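Local coordinates for L protein (CAS virus, PDB 5MV0) that probably supplies the N-terminal endonuclease domain of a reptarenavirus polymerase, cutting capped host RNA to prime viral transcription (cap-snatching), at residues R55-I60 against N139-S144; L164-L169 against E186-L191; L15-L18 against D23-K26. All coordinates share one frame; numbering follows the deposited sequence.

Contact 1. Residues R55-I60 against N139-S144; sequences RDLGII and NIIVIS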
ATOM      1  N   ARG B  55       7.853   9.077  12.735  1.00 22.83           N
ATOM      2  CA  ARG B  55       8.527   9.774  11.649  1.00 24.85           C
ATOM      3  C   ARG B  55       8.901  11.197  12.044  1.00 22.11           C
ATOM      4  O   ARG B  55      10.012  11.651  11.752  1.00 25.05           O
ATOM      5  CB  ARG B  55       7.642   9.793  10.406  1.00 27.60           C
ATOM      6  CG  ARG B  55       7.305   8.418   9.881  1.00 30.26           C
ATOM      7  CD  ARG B  55       7.637   8.337   8.421  1.00 32.02           C
ATOM      8  NE  ARG B  55       7.396   7.014   7.864  1.00 33.21           N
ATOM      9  CZ  ARG B  55       6.498   6.781   6.918  1.00 31.04           C
ATOM     10  NH1 ARG B  55       5.768   7.788   6.464  1.00 32.13           N
ATOM     11  NH2 ARG B  55       6.330   5.556   6.427  1.00 30.94           N
ATOM     12  N   ASP B  56       7.976  11.923  12.680  1.00 24.02           N
ATOM     13  CA  ASP B  56       8.240  13.310  13.062  1.00 28.06           C
ATOM     14  C   ASP B  56       9.362  13.408  14.090  1.00 29.44           C
ATOM     15  O   ASP B  56      10.058  14.427  14.151  1.00 28.89           O
ATOM     16  CB  ASP B  56       6.977  13.964  13.625  1.00 24.81           C
ATOM     17  CG  ASP B  56       5.892  14.154  12.580  1.00 29.88           C
ATOM     18  OD1 ASP B  56       6.214  14.115  11.378  1.00 37.07           O
ATOM     19  OD2 ASP B  56       4.717  14.344  12.966  1.00 30.96           O
ATOM     20  N   LEU B  57       9.535  12.374  14.910  1.00 23.66           N
ATOM     21  CA  LEU B  57      10.586  12.324  15.916  1.00 28.02           C
ATOM     22  C   LEU B  57      11.850  11.626  15.431  1.00 30.72           C
ATOM     23  O   LEU B  57      12.851  11.621  16.156  1.00 28.18           O
ATOM     24  CB  LEU B  57      10.068  11.622  17.175  1.00 26.18           C
ATOM     25  CG  LEU B  57       8.960  12.313  17.966  1.00 29.29           C
ATOM     26  CD1 LEU B  57       8.296  11.319  18.926  1.00 27.55           C
ATOM     27  CD2 LEU B  57       9.511  13.512  18.734  1.00 28.63           C
ATOM     28  N   GLY B  58      11.829  11.034  14.240  1.00 24.98           N
ATOM     29  CA  GLY B  58      12.989  10.325  13.734  1.00 22.08           C
ATOM     30  C   GLY B  58      13.343   9.045  14.464  1.00 28.04           C
ATOM     31  O   GLY B  58      14.520   8.674  14.506  1.00 30.35           O
ATOM     32  N   ILE B  59      12.357   8.340  15.020  1.00 24.52           N
ATOM     33  CA  ILE B  59      12.610   7.120  15.778  1.00 19.80           C
ATOM     34  C   ILE B  59      11.930   5.936  15.089  1.00 23.07           C
ATOM     35  O   ILE B  59      11.175   6.093  14.133  1.00 22.90           O
ATOM     36  CB  ILE B  59      12.138   7.244  17.238  1.00 23.99           C
ATOM     37  CG1 ILE B  59      10.619   7.333  17.292  1.00 20.33           C
ATOM     38  CG2 ILE B  59      12.743   8.486  17.901  1.00 22.92           C
ATOM     39  CD1 ILE B  59      10.087   7.377  18.705  1.00 21.45           C
ATOM     40  N   ILE B  60      12.203   4.746  15.609  1.00 19.81           N
ATOM     41  CA  ILE B  60      11.696   3.498  15.040  1.00 28.06           C
ATOM     42  C   ILE B  60      10.271   3.260  15.515  1.00 23.67           C
ATOM     43  O   ILE B  60       9.989   3.314  16.715  1.00 22.54           O
ATOM     44  CB  ILE B  60      12.606   2.325  15.437  1.00 22.26           C
ATOM     45  CG1 ILE B  60      14.008   2.510  14.852  1.00 23.62           C
ATOM     46  CG2 ILE B  60      12.003   0.982  15.025  1.00 24.19           C
ATOM     47  CD1 ILE B  60      15.038   1.658  15.550  1.00 24.56           C
ATOM     48  N   ASN B 139      14.711   9.440  27.517  1.00 26.39           N
ATOM     49  CA  ASN B 139      13.726  10.479  27.251  0.52 28.12           C
ATOM     50  C   ASN B 139      12.399   9.829  26.873  1.00 30.43           C
ATOM     51  O   ASN B 139      12.288   9.161  25.837  1.00 28.44           O
ATOM     52  CB  ASN B 139      14.233  11.426  26.167  0.52 29.46           C
ATOM     53  CG  ASN B 139      15.494  12.172  26.592  0.52 30.92           C
ATOM     54  OD1 ASN B 139      15.791  12.288  27.787  0.52 28.62           O
ATOM     55  ND2 ASN B 139      16.232  12.689  25.617  0.52 31.55           N
ATOM     56  N   ILE B 140      11.392  10.033  27.717  1.00 28.49           N
ATOM     57  CA  ILE B 140      10.058   9.481  27.513  1.00 30.44           C
ATOM     58  C   ILE B 140       9.216  10.572  26.874  1.00 34.07           C
ATOM     59  O   ILE B 140       8.914  11.583  27.512  1.00 32.20           O
ATOM     60  CB  ILE B 140       9.429   9.009  28.828  1.00 28.35           C
ATOM     61  CG1 ILE B 140      10.332   7.997  29.520  1.00 27.12           C
ATOM     62  CG2 ILE B 140       8.031   8.426  28.582  1.00 33.63           C
ATOM     63  CD1 ILE B 140      10.081   7.905  31.019  1.00 30.98           C
ATOM     64  N   ILE B 141       8.837  10.378  25.616  1.00 26.80           N
ATOM     65  CA  ILE B 141       7.988  11.325  24.904  1.00 21.81           C
ATOM     66  C   ILE B 141       6.575  10.758  24.883  1.00 29.72           C
ATOM     67  O   ILE B 141       6.347   9.643  24.399  1.00 26.28           O
ATOM     68  CB  ILE B 141       8.519  11.594  23.487  1.00 25.93           C
ATOM     69  CG1 ILE B 141       9.965  12.091  23.578  1.00 26.71           C
ATOM     70  CG2 ILE B 141       7.639  12.624  22.769  1.00 23.46           C
ATOM     71  CD1 ILE B 141      10.637  12.368  22.238  1.00 27.65           C
ATOM     72  N   VAL B 142       5.629  11.512  25.428  1.00 22.79           N
ATOM     73  CA  VAL B 142       4.241  11.089  25.541  1.00 27.83           C
ATOM     74  C   VAL B 142       3.391  12.136  24.839  1.00 24.91           C
ATOM     75  O   VAL B 142       3.387  13.309  25.235  1.00 28.55           O
ATOM     76  CB  VAL B 142       3.822  10.908  27.011  1.00 25.83           C
ATOM     77  CG1 VAL B 142       2.379  10.420  27.119  1.00 26.98           C
ATOM     78  CG2 VAL B 142       4.769   9.938  27.700  1.00 26.76           C
ATOM     79  N   ILE B 143       2.690  11.720  23.789  1.00 25.03           N
ATOM     80  CA  ILE B 143       1.892  12.608  22.951  1.00 21.27           C
ATOM     81  C   ILE B 143       0.461  12.094  22.935  1.00 24.58           C
ATOM     82  O   ILE B 143       0.225  10.919  22.635  1.00 21.92           O
ATOM     83  CB  ILE B 143       2.453  12.679  21.519  1.00 20.77           C
ATOM     84  CG1 ILE B 143       3.802  13.390  21.492  1.00 27.78           C
ATOM     85  CG2 ILE B 143       1.469  13.358  20.546  1.00 24.09           C
ATOM     86  CD1 ILE B 143       4.512  13.206  20.143  1.00 23.38           C
ATOM     87  N   SER B 144      -0.492  12.968  23.249  1.00 23.30           N
ATOM     88  CA  SER B 144      -1.907  12.640  23.114  1.00 21.50           C
ATOM     89  C   SER B 144      -2.615  13.818  22.463  1.00 26.52           C
ATOM     90  O   SER B 144      -2.680  14.904  23.047  1.00 24.37           O
ATOM     91  CB  SER B 144      -2.542  12.305  24.466  1.00 22.24           C
ATOM     92  OG  SER B 144      -3.852  11.798  24.285  1.00 23.77           O
TER
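Leu57, in the last turn of helix 34-57, meets Ile141 on strand 137-145 through methyl groups alone, a compact case of a helix end seated against the face of a sheet. The two side chains reach toward each other tip to tip. CD2 of Leu57 comes to 3.9 Å from CD1 of Ile141, while the other branch, Leu57 CD1, lies 4.1 Å from Ile141 CG2, so the leucine fork presents both prongs to the isoleucine. In Ile141 the CG1 arm stands opposite the carbonyl carbon (chi1 -56°) and sends CD1 forward, leaving CG2 opposite the backbone N as a second surface. Ile143, two residues along and on the same side of the strand, adds a looser touch, its CD1 being 4.4 Å from Leu57 CD1. The CA atoms of Leu57 and Ile141 remain 9.4 Å apart, which means that side chains bridge the whole gap.

Within segment 55-60 the backbone bond closes the helix end. Gly58 leaves helical geometry with a positive phi of 69° in a Schellman motif, and its N binds Arg55 O at 3.1 Å. The chain then turns toward strand 60-61.

The charged residues before Leu57 are held elsewhere: Asp56 pairs with Arg149, Arg55 with Glu21. Leu102 of strand 98-106 also packs on Leu57, and that strand runs parallel to 137-145 and bonds to it through Val101 and Glu103. Helix 34-57 thus ends over one face of the mixed sheet, consistent with the PD-(D/E)XK nuclease fold of this family, whereas Val142 turns to helix 110-122 on the other.

Contact 2. Residues L164-L169 against E186-L191; sequences LSLSIL and ELKRSL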
ATOM      1  N   LEU B 164     -16.985   5.294   9.078  1.00 15.74           N
ATOM      2  CA  LEU B 164     -17.534   4.039   8.568  1.00 13.03           C
ATOM      3  C   LEU B 164     -17.496   2.952   9.627  1.00 16.92           C
ATOM      4  O   LEU B 164     -18.411   2.126   9.702  1.00 17.57           O
ATOM      5  CB  LEU B 164     -16.788   3.583   7.314  1.00 13.45           C
ATOM      6  CG  LEU B 164     -16.928   4.525   6.113  1.00 17.18           C
ATOM      7  CD1 LEU B 164     -16.068   4.059   4.940  1.00 15.18           C
ATOM      8  CD2 LEU B 164     -18.400   4.675   5.701  1.00 18.14           C
ATOM      9  N   SER B 165     -16.446   2.925  10.451  1.00 14.17           N
ATOM     10  CA  SER B 165     -16.416   1.939  11.525  0.67 17.17           C
ATOM     11  C   SER B 165     -17.520   2.210  12.548  1.00 17.03           C
ATOM     12  O   SER B 165     -18.177   1.268  13.011  1.00 16.92           O
ATOM     13  CB  SER B 165     -15.039   1.911  12.192  0.67 15.18           C
ATOM     14  OG  SER B 165     -14.799   3.081  12.943  0.67 17.09           O
ATOM     15  N   LEU B 166     -17.753   3.486  12.894  1.00 15.67           N
ATOM     16  CA  LEU B 166     -18.826   3.816  13.839  1.00 19.23           C
ATOM     17  C   LEU B 166     -20.202   3.509  13.261  1.00 20.58           C
ATOM     18  O   LEU B 166     -21.098   3.054  13.983  1.00 20.49           O
ATOM     19  CB  LEU B 166     -18.761   5.288  14.245  1.00 17.41           C
ATOM     20  CG  LEU B 166     -17.695   5.612  15.288  1.00 24.98           C
ATOM     21  CD1 LEU B 166     -17.624   7.116  15.523  1.00 21.66           C
ATOM     22  CD2 LEU B 166     -17.956   4.862  16.597  1.00 22.44           C
ATOM     23  N   SER B 167     -20.397   3.771  11.972  1.00 15.39           N
ATOM     24  CA  SER B 167     -21.658   3.427  11.332  1.00 18.80           C
ATOM     25  C   SER B 167     -21.926   1.925  11.402  1.00 21.91           C
ATOM     26  O   SER B 167     -23.041   1.494  11.724  1.00 17.03           O
ATOM     27  CB  SER B 167     -21.643   3.911   9.887  1.00 25.50           C
ATOM     28  OG  SER B 167     -22.834   3.523   9.244  1.00 33.84           O
ATOM     29  N   ILE B 168     -20.913   1.112  11.093  1.00 16.03           N
ATOM     30  CA  ILE B 168     -21.035  -0.341  11.225  1.00 15.50           C
ATOM     31  C   ILE B 168     -21.364  -0.727  12.663  1.00 21.03           C
ATOM     32  O   ILE B 168     -22.325  -1.461  12.924  1.00 20.33           O
ATOM     33  CB  ILE B 168     -19.745  -1.024  10.746  1.00 13.13           C
ATOM     34  CG1 ILE B 168     -19.667  -0.983   9.218  1.00 17.41           C
ATOM     35  CG2 ILE B 168     -19.653  -2.453  11.266  1.00 17.28           C
ATOM     36  CD1 ILE B 168     -18.287  -1.285   8.677  1.00 16.10           C
ATOM     37  N   LEU B 169     -20.565  -0.243  13.617  1.00 13.78           N
ATOM     38  CA  LEU B 169     -20.732  -0.630  15.017  1.00 18.58           C
ATOM     39  C   LEU B 169     -22.037  -0.115  15.621  1.00 23.41           C
ATOM     40  O   LEU B 169     -22.514  -0.686  16.609  1.00 20.41           O
ATOM     41  CB  LEU B 169     -19.546  -0.124  15.840  1.00 16.81           C
ATOM     42  CG  LEU B 169     -18.151  -0.680  15.485  1.00 19.24           C
ATOM     43  CD1 LEU B 169     -17.042   0.149  16.129  1.00 19.86           C
ATOM     44  CD2 LEU B 169     -18.005  -2.150  15.886  1.00 17.49           C
ATOM     45  N   GLU B 186     -15.470   7.330  23.095  1.00 20.00           N
ATOM     46  CA  GLU B 186     -14.356   8.179  22.663  1.00 19.44           C
ATOM     47  C   GLU B 186     -14.379   8.395  21.154  1.00 23.57           C
ATOM     48  O   GLU B 186     -14.174   9.518  20.672  1.00 20.49           O
ATOM     49  CB  GLU B 186     -13.020   7.560  23.094  1.00 21.04           C
ATOM     50  CG  GLU B 186     -11.775   8.170  22.436  1.00 25.38           C
ATOM     51  CD  GLU B 186     -11.621   9.660  22.724  1.00 34.45           C
ATOM     52  OE1 GLU B 186     -12.134  10.105  23.767  1.00 28.49           O
ATOM     53  OE2 GLU B 186     -10.997  10.382  21.906  1.00 27.20           O
ATOM     54  N   LEU B 187     -14.644   7.335  20.388  1.00 19.60           N
ATOM     55  CA  LEU B 187     -14.724   7.493  18.943  1.00 16.57           C
ATOM     56  C   LEU B 187     -15.919   8.354  18.552  1.00 20.17           C
ATOM     57  O   LEU B 187     -15.815   9.179  17.640  1.00 18.78           O
ATOM     58  CB  LEU B 187     -14.776   6.126  18.263  1.00 19.02           C
ATOM     59  CG  LEU B 187     -13.516   5.296  18.532  1.00 19.96           C
ATOM     60  CD1 LEU B 187     -13.680   3.885  18.033  1.00 23.79           C
ATOM     61  CD2 LEU B 187     -12.260   5.934  17.925  1.00 22.59           C
ATOM     62  N   LYS B 188     -17.057   8.197  19.239  1.00 18.75           N
ATOM     63  CA  LYS B 188     -18.200   9.059  18.948  1.00 19.55           C
ATOM     64  C   LYS B 188     -17.858  10.522  19.203  1.00 18.63           C
ATOM     65  O   LYS B 188     -18.184  11.393  18.386  1.00 21.18           O
ATOM     66  CB  LYS B 188     -19.414   8.649  19.783  1.00 25.04           C
ATOM     67  CG  LYS B 188     -20.238   7.547  19.174  1.00 32.75           C
ATOM     68  CD  LYS B 188     -21.725   7.738  19.482  1.00 39.77           C
ATOM     69  CE  LYS B 188     -22.011   7.599  20.966  1.00 39.46           C
ATOM     70  NZ  LYS B 188     -23.464   7.757  21.259  1.00 50.53           N
ATOM     71  N   ARG B 189     -17.181  10.804  20.320  1.00 19.02           N
ATOM     72  CA  ARG B 189     -16.740  12.168  20.602  1.00 25.16           C
ATOM     73  C   ARG B 189     -15.775  12.665  19.534  1.00 28.22           C
ATOM     74  O   ARG B 189     -15.883  13.806  19.071  1.00 24.61           O
ATOM     75  CB  ARG B 189     -16.077  12.239  21.978  1.00 21.80           C
ATOM     76  CG  ARG B 189     -17.054  12.233  23.144  1.00 28.03           C
ATOM     77  CD  ARG B 189     -16.366  12.682  24.439  1.00 28.22           C
ATOM     78  NE  ARG B 189     -15.226  11.835  24.758  1.00 30.76           N
ATOM     79  CZ  ARG B 189     -15.303  10.717  25.475  1.00 35.19           C
ATOM     80  NH1 ARG B 189     -16.472  10.317  25.963  1.00 35.12           N
ATOM     81  NH2 ARG B 189     -14.208  10.002  25.699  1.00 29.63           N
ATOM     82  N   SER B 190     -14.816  11.821  19.140  1.00 20.78           N
ATOM     83  CA  SER B 190     -13.882  12.191  18.079  1.00 19.98           C
ATOM     84  C   SER B 190     -14.612  12.539  16.790  1.00 23.84           C
ATOM     85  O   SER B 190     -14.190  13.441  16.054  1.00 23.16           O
ATOM     86  CB  SER B 190     -12.882  11.055  17.836  1.00 17.10           C
ATOM     87  OG  SER B 190     -12.025  10.894  18.954  1.00 27.99           O
ATOM     88  N   LEU B 191     -15.710  11.835  16.496  1.00 19.35           N
ATOM     89  CA  LEU B 191     -16.451  12.129  15.274  1.00 20.77           C
ATOM     90  C   LEU B 191     -17.006  13.548  15.297  1.00 27.57           C
ATOM     91  O   LEU B 191     -16.971  14.246  14.274  1.00 21.94           O
ATOM     92  CB  LEU B 191     -17.576  11.107  15.068  1.00 23.88           C
ATOM     93  CG  LEU B 191     -18.260  11.059  13.698  1.00 23.82           C
ATOM     94  CD1 LEU B 191     -17.270  10.747  12.576  1.00 20.73           C
ATOM     95  CD2 LEU B 191     -19.434  10.065  13.656  1.00 29.64           C
TER
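Leu166 of helix 155-170 carries this contact almost alone, pushing its two methyls against the backbone and side chains of helix 181-192. CD1 lies 3.5 Å from the carbonyl O of Leu187 and 3.9 Å from CD2 of Leu191, so one methyl touches both a peptide group and a leucine branch. CD2 rests 3.8 Å from Leu187 CB, an atom that CD1 also approaches. The side chains of Leu166 and Leu187 cross obliquely. At the margin, Leu166 CD2 also passes CG of Lys188, whose amine runs on past the interface.

Leu191 has its CG opposite the backbone N (chi1 -167°), which brings CD2 up to the Leu166 methyl, whereas Leu187 swings its CG to the other side of CB and offers mainly CB and its carbonyl to this segment. Beyond CB, Leu187 continues onto Ile42 and Arg45 of helix 34-57, which lies beside this pair in the helical part of the domain.

The two helices, successive in the chain, run with their N-to-C directions 130° apart, their local axes approaching to 10.6 Å; at this separation Leu166 spans from its own helix to the backbone of the other. Farther out, Glu186 and Arg189, one turn apart, form a salt bridge from Arg189 NH2 to Glu186 OE1 at 2.8 Å. The oxygen is met on its anti side, 16° out of the carboxylate plane. Glu186 OE2 accepts the amide of Ser108. The salt bridge lies on the side of helix 181-192 turned from Leu166, so the join itself rests on apolar packing.

Contact 3. Residues L15-L18 against D23-K26; sequences LEIL and DLYK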
ATOM      1  N   LEU B  15      -7.804  -0.350   1.871  1.00 13.20           N
ATOM      2  CA  LEU B  15      -6.928  -0.712   0.761  1.00 14.34           C
ATOM      3  C   LEU B  15      -6.169   0.500   0.244  1.00 12.68           C
ATOM      4  O   LEU B  15      -4.970   0.405  -0.067  1.00 12.87           O
ATOM      5  CB  LEU B  15      -7.736  -1.352  -0.375  1.00 13.35           C
ATOM      6  CG  LEU B  15      -8.205  -2.799  -0.141  1.00 18.05           C
ATOM      7  CD1 LEU B  15      -9.293  -3.211  -1.136  1.00 19.17           C
ATOM      8  CD2 LEU B  15      -7.044  -3.765  -0.231  1.00 18.65           C
ATOM      9  N   GLU B  16      -6.846   1.645   0.128  1.00 12.93           N
ATOM     10  CA  GLU B  16      -6.168   2.833  -0.382  1.00 14.21           C
ATOM     11  C   GLU B  16      -5.106   3.320   0.592  1.00 16.31           C
ATOM     12  O   GLU B  16      -4.001   3.701   0.179  1.00 12.02           O
ATOM     13  CB  GLU B  16      -7.175   3.956  -0.669  1.00 13.65           C
ATOM     14  CG  GLU B  16      -6.504   5.170  -1.313  1.00 14.99           C
ATOM     15  CD  GLU B  16      -7.464   6.256  -1.771  1.00 16.76           C
ATOM     16  OE1 GLU B  16      -7.064   7.086  -2.622  1.00 16.46           O
ATOM     17  OE2 GLU B  16      -8.613   6.292  -1.280  1.00 18.38           O
ATOM     18  N   ILE B  17      -5.432   3.346   1.887  1.00 11.33           N
ATOM     19  CA  ILE B  17      -4.459   3.767   2.898  1.00 12.96           C
ATOM     20  C   ILE B  17      -3.221   2.887   2.873  1.00 10.31           C
ATOM     21  O   ILE B  17      -2.084   3.378   2.968  1.00 13.20           O
ATOM     22  CB  ILE B  17      -5.105   3.757   4.295  1.00 13.20           C
ATOM     23  CG1 ILE B  17      -6.144   4.880   4.391  1.00 12.50           C
ATOM     24  CG2 ILE B  17      -4.022   3.905   5.366  1.00 12.51           C
ATOM     25  CD1 ILE B  17      -6.944   4.832   5.704  1.00 13.17           C
ATOM     26  N   LEU B  18      -3.413   1.572   2.788  1.00 10.11           N
ATOM     27  CA  LEU B  18      -2.269   0.677   2.772  1.00 13.52           C
ATOM     28  C   LEU B  18      -1.486   0.765   1.466  1.00 12.32           C
ATOM     29  O   LEU B  18      -0.314   0.380   1.443  1.00 15.06           O
ATOM     30  CB  LEU B  18      -2.722  -0.770   3.035  1.00 12.03           C
ATOM     31  CG  LEU B  18      -3.455  -0.996   4.377  1.00 18.10           C
ATOM     32  CD1 LEU B  18      -3.746  -2.479   4.602  1.00 16.09           C
ATOM     33  CD2 LEU B  18      -2.710  -0.421   5.569  1.00 15.97           C
ATOM     34  N   ASP B  23       4.078   0.478   4.704  1.00 20.66           N
ATOM     35  CA  ASP B  23       4.613   0.004   5.981  1.00 25.61           C
ATOM     36  C   ASP B  23       3.506  -0.413   6.941  1.00 28.37           C
ATOM     37  O   ASP B  23       3.758  -1.188   7.870  1.00 24.70           O
ATOM     38  CB  ASP B  23       5.470   1.078   6.651  1.00 26.13           C
ATOM     39  CG  ASP B  23       6.815   1.255   5.978  1.00 34.43           C
ATOM     40  OD1 ASP B  23       7.250   0.335   5.255  1.00 38.41           O
ATOM     41  OD2 ASP B  23       7.437   2.319   6.177  1.00 45.60           O
ATOM     42  N   LEU B  24       2.288   0.090   6.745  1.00 21.58           N
ATOM     43  CA  LEU B  24       1.182  -0.294   7.610  1.00 22.24           C
ATOM     44  C   LEU B  24       0.615  -1.665   7.263  1.00 24.70           C
ATOM     45  O   LEU B  24      -0.129  -2.231   8.077  1.00 19.72           O
ATOM     46  CB  LEU B  24       0.071   0.756   7.523  1.00 19.82           C
ATOM     47  CG  LEU B  24       0.415   2.179   7.974  1.00 25.69           C
ATOM     48  CD1 LEU B  24      -0.634   3.158   7.466  1.00 26.62           C
ATOM     49  CD2 LEU B  24       0.491   2.223   9.482  1.00 21.27           C
ATOM     50  N   TYR B  25       0.931  -2.191   6.067  1.00 16.68           N
ATOM     51  CA  TYR B  25       0.322  -3.444   5.614  1.00 17.84           C
ATOM     52  C   TYR B  25       0.536  -4.564   6.625  1.00 21.90           C
ATOM     53  O   TYR B  25      -0.370  -5.371   6.876  1.00 19.05           O
ATOM     54  CB  TYR B  25       0.894  -3.855   4.251  1.00 18.22           C
ATOM     55  CG  TYR B  25       0.596  -5.303   3.893  1.00 20.95           C
ATOM     56  CD1 TYR B  25       1.566  -6.292   4.040  1.00 19.84           C
ATOM     57  CD2 TYR B  25      -0.667  -5.682   3.437  1.00 20.75           C
ATOM     58  CE1 TYR B  25       1.299  -7.616   3.728  1.00 21.95           C
ATOM     59  CE2 TYR B  25      -0.943  -7.006   3.126  1.00 17.75           C
ATOM     60  CZ  TYR B  25       0.041  -7.963   3.275  1.00 19.08           C
ATOM     61  OH  TYR B  25      -0.232  -9.274   2.986  1.00 20.58           O
ATOM     62  N   LYS B  26       1.728  -4.636   7.214  1.00 20.88           N
ATOM     63  CA  LYS B  26       2.024  -5.788   8.070  1.00 24.33           C
ATOM     64  C   LYS B  26       1.279  -5.729   9.394  1.00 25.59           C
ATOM     65  O   LYS B  26       1.172  -6.747  10.080  1.00 29.32           O
ATOM     66  CB  LYS B  26       3.528  -5.905   8.320  1.00 23.46           C
ATOM     67  CG  LYS B  26       4.208  -4.636   8.811  1.00 34.25           C
ATOM     68  CD  LYS B  26       5.720  -4.841   8.902  1.00 33.66           C
ATOM     69  CE  LYS B  26       6.446  -3.535   9.205  1.00 39.94           C
ATOM     70  NZ  LYS B  26       6.362  -2.582   8.047  1.00 39.05           N
TER
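Leu18, near the end of helix 4-20, leans across to the turn that follows it and can be traced outward from its backbone. Its CB leaves to one flank of the turn rather than straight at it, and CG is set opposite the carbonyl carbon, beside the backbone N (chi1 -59°). From there the branches part. CD2 of Leu18 reaches the turn, 3.6 Å from Leu24 CB and 3.9 Å from Leu24 C, and lies 4.1 Å from Tyr25 N. CD1 of Leu18 turns toward the Tyr25 ring, 4.6 Å from Tyr25 CD2; the leucine as a whole also packs on Leu15 of the second subunit. The Leu18 and Leu24 side chains cross at about a right angle, so the methyl meets the root of Leu24 and not its end.

The tip of Leu24 goes instead to Ile17, where its CD1 is 4.1 Å from Ile17 CG2, the branch opposite the backbone N. Here the fold shows a short 3-10 segment folded against the last turns of the helix it follows, before helix 34-57 begins. That next helix also packs on Leu24 through Thr47, Ile48 and Leu51, and Ile17 continues to Leu157 and Leu161 of helix 155-170.

The polar groups of the turn face elsewhere. Lys26 curls over its own turn, its NZ donating to Asp23 O at 3.0 Å, in the carbonyl plane and on a lone pair with a C=O...N angle of 121°. The Tyr25 ring passes Leu18 and carries its hydroxyl outward to bond Asp33 of the third subunit, and Lys36 of that subunit makes a cation-pi contact with the ring.

All three contacts join their segments by aliphatic packing, yet they differ in depth and in the elements they hold. Contact 3 is buried, contact 2 partly so, and contact 1 lies at the surface. Contact 1 seats a helix end on the sheet, contact 2 pairs two helices, and contact 3 folds a 3-10 turn onto the helix preceding it. Helix 34-57 is shared ground, ending in contact 1 and packing on Leu187 of contact 2 and Leu24 of contact 3. Contacts 1 and 3 touch through a weak ion pair, Arg55 to Asp23, whereas contacts 1 and 2 lie on opposite sides of the chain's centre. Among them, contact 3 alone meets other subunits.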